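Extracellular solute-binding protein family 5 (Brucella melitensis, PDB 4ONY) probably binds peptides or related solutes in the periplasm and delivers them to an ABC transporter for uptake. Local coordinates at residues A[61-64]-A[65-68]; A[136-139]-A[140-144]; A[146-149]-A[150-153]. All coordinates share one frame; numbering follows the deposited sequence.

How the contacts relate
All three contacts are local, each within one continuous run of chain. Contact 2 is mostly buried and lies wholly on helix 133-146. Contact 3 is partly buried and follows directly, in the loop leading from that helix to strand 158-165. Contact 1 is at the surface, in the loop between strands 46-52 and 88-90. Contact 2 has regular helix bonds and mainly apolar side chains. Contacts 1 and 3 use beta turns: contact 1 joins Leu63 and Met66, while contact 3 sets a guanidinium against a tyrosine ring atom. Phe61 ties them together: its CB packs on Leu143 CD2 at 3.7 Å, and its ring meets Tyr151 edge-to-face. Arg148 CD also lies 3.8 Å from Met66 SD.

Contact 1 (A[61-64]-A[65-68]); sequences FVLK and SMRT
Leu63 and Met66 meet across a type II beta turn that runs from Leu63 to Met66. A type I turn from Ser65 to Thr68 follows at once, so the chain bends twice in this surface loop of the solute-binding fold. The first turn is closed by Met66 N, which donates to Leu63 O at 3.1 Å. The bond is bent, with an N-H...O angle of 143°. In the second turn Thr68 N donates to Ser65 O. Ser65 takes a positive phi, as the third position of a type II turn requires.

The two apolar side chains lie side by side and point the same way. The touching atoms are Leu63 CD2 and Met66 SD, 3.9 Å apart. Met66 CG stands between its own backbone N and carbonyl carbon (chi1 64°). This brings CG to 3.3 Å from Leu63 O, and Met66 CB is 3.5 Å from Val62 O. The chain then runs straight on through chi2 and bends at chi3, turning CE away from Leu63 CD2.

Lys64 leaves the turn on another course. Its CG is opposite the backbone N (chi1 -178°), and a bend at chi2 keeps CD beside the next peptide, 3.6 Å from Ser65 N. Lys64 NZ and Ser65 OG both hydrogen-bond to Ser205 OG, so one outside hydroxyl joins two neighbouring side chains of the turn. Thr68 OG1 and Thr68 backbone bond to Asp56, which ties down the second turn. Arg148 packs against Leu63. Lys64 CG comes within 4.0 Å of Ser65 OG.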
# COMPACT_ATOMS: atom_id res chain seq x y z
N PHE A 61 -8.26 18.12 1.25
CA PHE A 61 -7.46 18.40 2.44
C PHE A 61 -8.23 18.68 3.73
O PHE A 61 -7.62 19.03 4.75
CB PHE A 61 -6.55 19.59 2.13
CG PHE A 61 -5.76 19.43 0.86
CD1 PHE A 61 -4.83 18.40 0.73
CD2 PHE A 61 -5.95 20.31 -0.20
CE1 PHE A 61 -4.08 18.27 -0.44
CE2 PHE A 61 -5.24 20.16 -1.39
CZ PHE A 61 -4.31 19.14 -1.51
N VAL A 62 -9.56 18.49 3.70
CA VAL A 62 -10.45 18.90 4.81
C VAL A 62 -11.43 17.80 5.18
O VAL A 62 -11.68 16.88 4.37
CB VAL A 62 -11.24 20.19 4.43
CG1 VAL A 62 -10.29 21.32 4.06
CG2 VAL A 62 -12.19 19.93 3.27
N LEU A 63 -12.00 17.89 6.38
CA LEU A 63 -12.92 16.85 6.87
C LEU A 63 -14.16 16.74 6.01
O LEU A 63 -14.53 15.65 5.65
CB LEU A 63 -13.34 17.09 8.33
CG LEU A 63 -12.28 16.67 9.37
CD1 LEU A 63 -12.71 17.21 10.74
CD2 LEU A 63 -12.10 15.17 9.41
N LYS A 64 -14.79 17.87 5.67
CA LYS A 64 -16.07 17.82 4.96
C LYS A 64 -15.92 17.15 3.59
O LYS A 64 -15.07 17.57 2.80
CB LYS A 64 -16.69 19.23 4.80
CG LYS A 64 -18.06 19.27 4.10
CD LYS A 64 -19.05 18.46 4.88
CE LYS A 64 -20.47 18.42 4.33
NZ LYS A 64 -20.89 19.70 3.71
N SER A 65 -16.76 16.14 3.32
CA SER A 65 -16.76 15.40 2.07
C SER A 65 -15.45 14.64 1.81
O SER A 65 -15.14 14.29 0.66
CB SER A 65 -17.07 16.30 0.85
OG SER A 65 -18.36 16.84 0.98
N MET A 66 -14.72 14.32 2.85
CA MET A 66 -13.44 13.67 2.65
C MET A 66 -13.58 12.28 2.00
O MET A 66 -12.61 11.79 1.42
CB MET A 66 -12.65 13.56 3.94
CG MET A 66 -13.27 12.69 5.01
SD MET A 66 -12.23 12.55 6.49
CE MET A 66 -11.10 11.25 5.97
N ARG A 67 -14.74 11.64 2.15
CA ARG A 67 -14.97 10.33 1.55
C ARG A 67 -15.66 10.41 0.18
O ARG A 67 -15.84 9.39 -0.49
CB ARG A 67 -15.73 9.43 2.54
CG ARG A 67 -14.83 8.89 3.67
CD ARG A 67 -15.58 8.03 4.68
NE ARG A 67 -16.63 8.83 5.30
CZ ARG A 67 -17.95 8.80 5.02
NH1 ARG A 67 -18.48 7.95 4.12
NH2 ARG A 67 -18.75 9.63 5.68
N THR A 68 -15.99 11.62 -0.28
CA THR A 68 -16.63 11.79 -1.53
C THR A 68 -15.94 12.91 -2.31
O THR A 68 -16.60 13.75 -2.94
CB THR A 68 -18.13 12.05 -1.35
OG1 THR A 68 -18.31 13.18 -0.48
CG2 THR A 68 -18.83 10.84 -0.75

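Contact 2 (A[136-139]-A[140-144]); sequences VLFT and YDILT
Tyr140, Asp141, Ile142 and Leu143 each donate a backbone N-H to the residue four places earlier, as in a regular alpha helix, and the straightest of these bonds is Ile142 N to Phe138 O, at 2.8 Å and 175°. Side chains one turn apart then pair up, each pair side by side and pointing the same way. Ile142 CG2 lies over one face of the Phe138 ring, displaced toward its rim. This is a CH-pi contact, 4.2 Å from CG2 to the ring centroid. Ile142 CD1 adds a touch on Phe138 CZ at 3.9 Å. The Ile142 CG1 branch is extended away from the backbone N (chi1 -165°), which leaves CG2 facing the ring.

These i to i+4 pairs lie on helix 133-146, which packs against strand 158-165 through Leu137 and Tyr140, both on Ile161. Val136 O sits at the edge of the Tyr140 ring, in its plane, 3.3 Å from CD1. Val136 CG1 touches CE1 of the same ring, and Phe171 meets that ring edge-to-face. Thr139 CG2 meets Leu143 CD1 at 3.7 Å. Thr139 OG1 turns to Asp135 O and Leu192 N. Asp141 forms a salt bridge with Arg199. Tyr140 O accepts two donors, Thr144 N and Thr144 OG1, the hydroxyl at 2.5 Å.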
# COMPACT_ATOMS: atom_id res chain seq x y z
N VAL A 136 3.84 28.70 0.43
CA VAL A 136 4.24 27.61 1.33
C VAL A 136 3.87 27.95 2.77
O VAL A 136 3.28 27.13 3.47
CB VAL A 136 5.75 27.31 1.26
CG1 VAL A 136 6.13 26.17 2.23
CG2 VAL A 136 6.19 26.99 -0.16
N LEU A 137 4.20 29.16 3.21
CA LEU A 137 3.90 29.53 4.58
C LEU A 137 2.41 29.50 4.82
O LEU A 137 1.94 29.01 5.87
CB LEU A 137 4.45 30.94 4.94
CG LEU A 137 5.96 31.18 4.85
CD1 LEU A 137 6.32 32.59 5.30
CD2 LEU A 137 6.72 30.17 5.69
N PHE A 138 1.66 30.06 3.87
CA PHE A 138 0.22 30.07 3.94
C PHE A 138 -0.32 28.65 4.06
O PHE A 138 -1.23 28.38 4.86
CB PHE A 138 -0.33 30.74 2.69
CG PHE A 138 -1.77 30.45 2.42
CD1 PHE A 138 -2.76 31.14 3.08
CD2 PHE A 138 -2.13 29.55 1.45
CE1 PHE A 138 -4.11 30.88 2.80
CE2 PHE A 138 -3.47 29.27 1.18
CZ PHE A 138 -4.44 29.92 1.87
N THR A 139 0.25 27.75 3.27
CA THR A 139 -0.18 26.34 3.23
C THR A 139 -0.13 25.69 4.60
O THR A 139 -1.10 25.05 5.01
CB THR A 139 0.66 25.50 2.23
OG1 THR A 139 0.48 26.00 0.89
CG2 THR A 139 0.23 24.06 2.26
N TYR A 140 0.99 25.85 5.31
CA TYR A 140 1.14 25.21 6.65
C TYR A 140 0.22 25.89 7.68
O TYR A 140 -0.33 25.22 8.59
CB TYR A 140 2.61 25.13 7.10
CG TYR A 140 3.29 24.05 6.32
CD1 TYR A 140 3.71 24.26 5.03
CD2 TYR A 140 3.43 22.76 6.84
CE1 TYR A 140 4.25 23.24 4.26
CE2 TYR A 140 3.97 21.73 6.10
CZ TYR A 140 4.40 21.96 4.80
OH TYR A 140 4.92 20.91 4.03
N ASP A 141 0.06 27.20 7.54
CA ASP A 141 -0.89 27.95 8.38
C ASP A 141 -2.35 27.39 8.20
O ASP A 141 -2.95 26.83 9.16
CB ASP A 141 -0.80 29.45 8.02
CG ASP A 141 -1.79 30.31 8.80
OD1 ASP A 141 -2.32 29.87 9.82
OD2 ASP A 141 -2.05 31.43 8.36
N ILE A 142 -2.87 27.44 6.98
CA ILE A 142 -4.26 27.08 6.78
C ILE A 142 -4.56 25.60 6.99
O ILE A 142 -5.62 25.27 7.48
CB ILE A 142 -4.81 27.58 5.42
CG1 ILE A 142 -6.34 27.51 5.42
CG2 ILE A 142 -4.27 26.77 4.26
CD1 ILE A 142 -6.96 28.10 4.17
N LEU A 143 -3.65 24.70 6.62
CA LEU A 143 -3.87 23.27 6.81
C LEU A 143 -3.80 22.86 8.27
O LEU A 143 -4.53 21.96 8.67
CB LEU A 143 -2.90 22.44 6.00
CG LEU A 143 -3.11 22.49 4.50
CD1 LEU A 143 -2.06 21.63 3.84
CD2 LEU A 143 -4.50 21.91 4.16
N THR A 144 -2.94 23.50 9.04
CA THR A 144 -2.92 23.31 10.46
C THR A 144 -4.25 23.76 11.10
O THR A 144 -4.84 23.04 11.90
CB THR A 144 -1.73 24.04 11.09
OG1 THR A 144 -0.51 23.54 10.49
CG2 THR A 144 -1.69 23.80 12.60

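Contact 3 (A[146-149]-A[150-153]); sequences KGRP and PYNS
One face of the Arg148 guanidinium is met by a single ring atom, Tyr151 CE2, which sits over its centre, 3.9 Å from Arg148 CZ. The two planes are 58° apart, so this is not a parallel stack. Pro150 CD is also near, 3.9 Å from Arg148 NH1. The Arg148 side chain starts between its backbone N and carbonyl carbon (chi1 70°) and runs extended from CG to NE. Its NH1 then bonds to Pro149 O at 3.0 Å, in the carbonyl plane, which steadies the group beside the ring.

The chain passes through a cis peptide between Pro149 and Pro150, then a type I beta turn from Pro150 to Ser153. Asn152 N reaches back to Arg148 O at 3.2 Å. Asn152 CB packs on Gly147 O at 3.3 Å, just after the end of helix 133-146. Asn152 OD1 lies beside the Pro149 ring. Pro150 O takes both Ser153 N and Ser153 OG. Farther out, the Tyr151 side chain packs on Met189, and Phe61 is backbone-bonded to Arg148.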
# COMPACT_ATOMS: atom_id res chain seq x y z
N LYS A 146 -7.29 24.37 9.54
CA LYS A 146 -8.54 23.92 8.91
C LYS A 146 -8.48 22.60 8.17
O LYS A 146 -9.50 22.09 7.75
CB LYS A 146 -9.01 24.99 7.92
CG LYS A 146 -9.08 26.40 8.48
CD LYS A 146 -9.90 27.31 7.57
CE LYS A 146 -11.38 27.08 7.83
NZ LYS A 146 -12.20 28.04 7.06
N GLY A 147 -7.29 22.01 8.04
CA GLY A 147 -7.16 20.74 7.41
C GLY A 147 -7.57 19.55 8.26
O GLY A 147 -7.62 19.62 9.48
N ARG A 148 -7.81 18.42 7.59
CA ARG A 148 -8.01 17.15 8.26
C ARG A 148 -6.68 16.47 8.53
O ARG A 148 -5.68 16.74 7.84
CB ARG A 148 -8.92 16.23 7.42
CG ARG A 148 -8.29 15.69 6.14
CD ARG A 148 -9.22 14.71 5.49
NE ARG A 148 -8.84 14.22 4.16
CZ ARG A 148 -7.94 13.26 3.92
NH1 ARG A 148 -7.21 12.74 4.88
NH2 ARG A 148 -7.77 12.83 2.68
N PRO A 149 -6.64 15.55 9.50
CA PRO A 149 -5.50 14.63 9.59
C PRO A 149 -5.26 13.94 8.25
O PRO A 149 -6.21 13.55 7.61
CB PRO A 149 -5.97 13.58 10.65
CG PRO A 149 -6.95 14.35 11.50
CD PRO A 149 -7.68 15.23 10.51
N PRO A 150 -3.99 13.75 7.85
CA PRO A 150 -2.79 14.07 8.60
C PRO A 150 -2.29 15.47 8.32
O PRO A 150 -1.33 15.91 8.96
CB PRO A 150 -1.77 13.05 8.05
CG PRO A 150 -2.22 12.79 6.63
CD PRO A 150 -3.72 12.95 6.64
N TYR A 151 -2.92 16.16 7.38
CA TYR A 151 -2.42 17.43 6.92
C TYR A 151 -2.35 18.48 8.03
O TYR A 151 -1.50 19.39 7.96
CB TYR A 151 -3.25 17.97 5.71
CG TYR A 151 -3.40 16.96 4.66
CD1 TYR A 151 -2.28 16.45 3.99
CD2 TYR A 151 -4.64 16.44 4.33
CE1 TYR A 151 -2.41 15.42 3.06
CE2 TYR A 151 -4.78 15.47 3.38
CZ TYR A 151 -3.66 14.95 2.76
OH TYR A 151 -3.80 13.97 1.79
N ASN A 152 -3.18 18.36 9.06
CA ASN A 152 -3.15 19.33 10.16
C ASN A 152 -2.19 18.93 11.28
O ASN A 152 -2.08 19.64 12.27
CB ASN A 152 -4.54 19.55 10.76
CG ASN A 152 -5.05 18.35 11.54
OD1 ASN A 152 -4.53 17.23 11.42
ND2 ASN A 152 -6.08 18.57 12.31
N SER A 153 -1.48 17.83 11.13
CA SER A 153 -0.62 17.38 12.21
C SER A 153 0.87 17.73 12.01
O SER A 153 1.64 17.51 12.89
CB SER A 153 -0.79 15.87 12.42
OG SER A 153 -0.17 15.15 11.36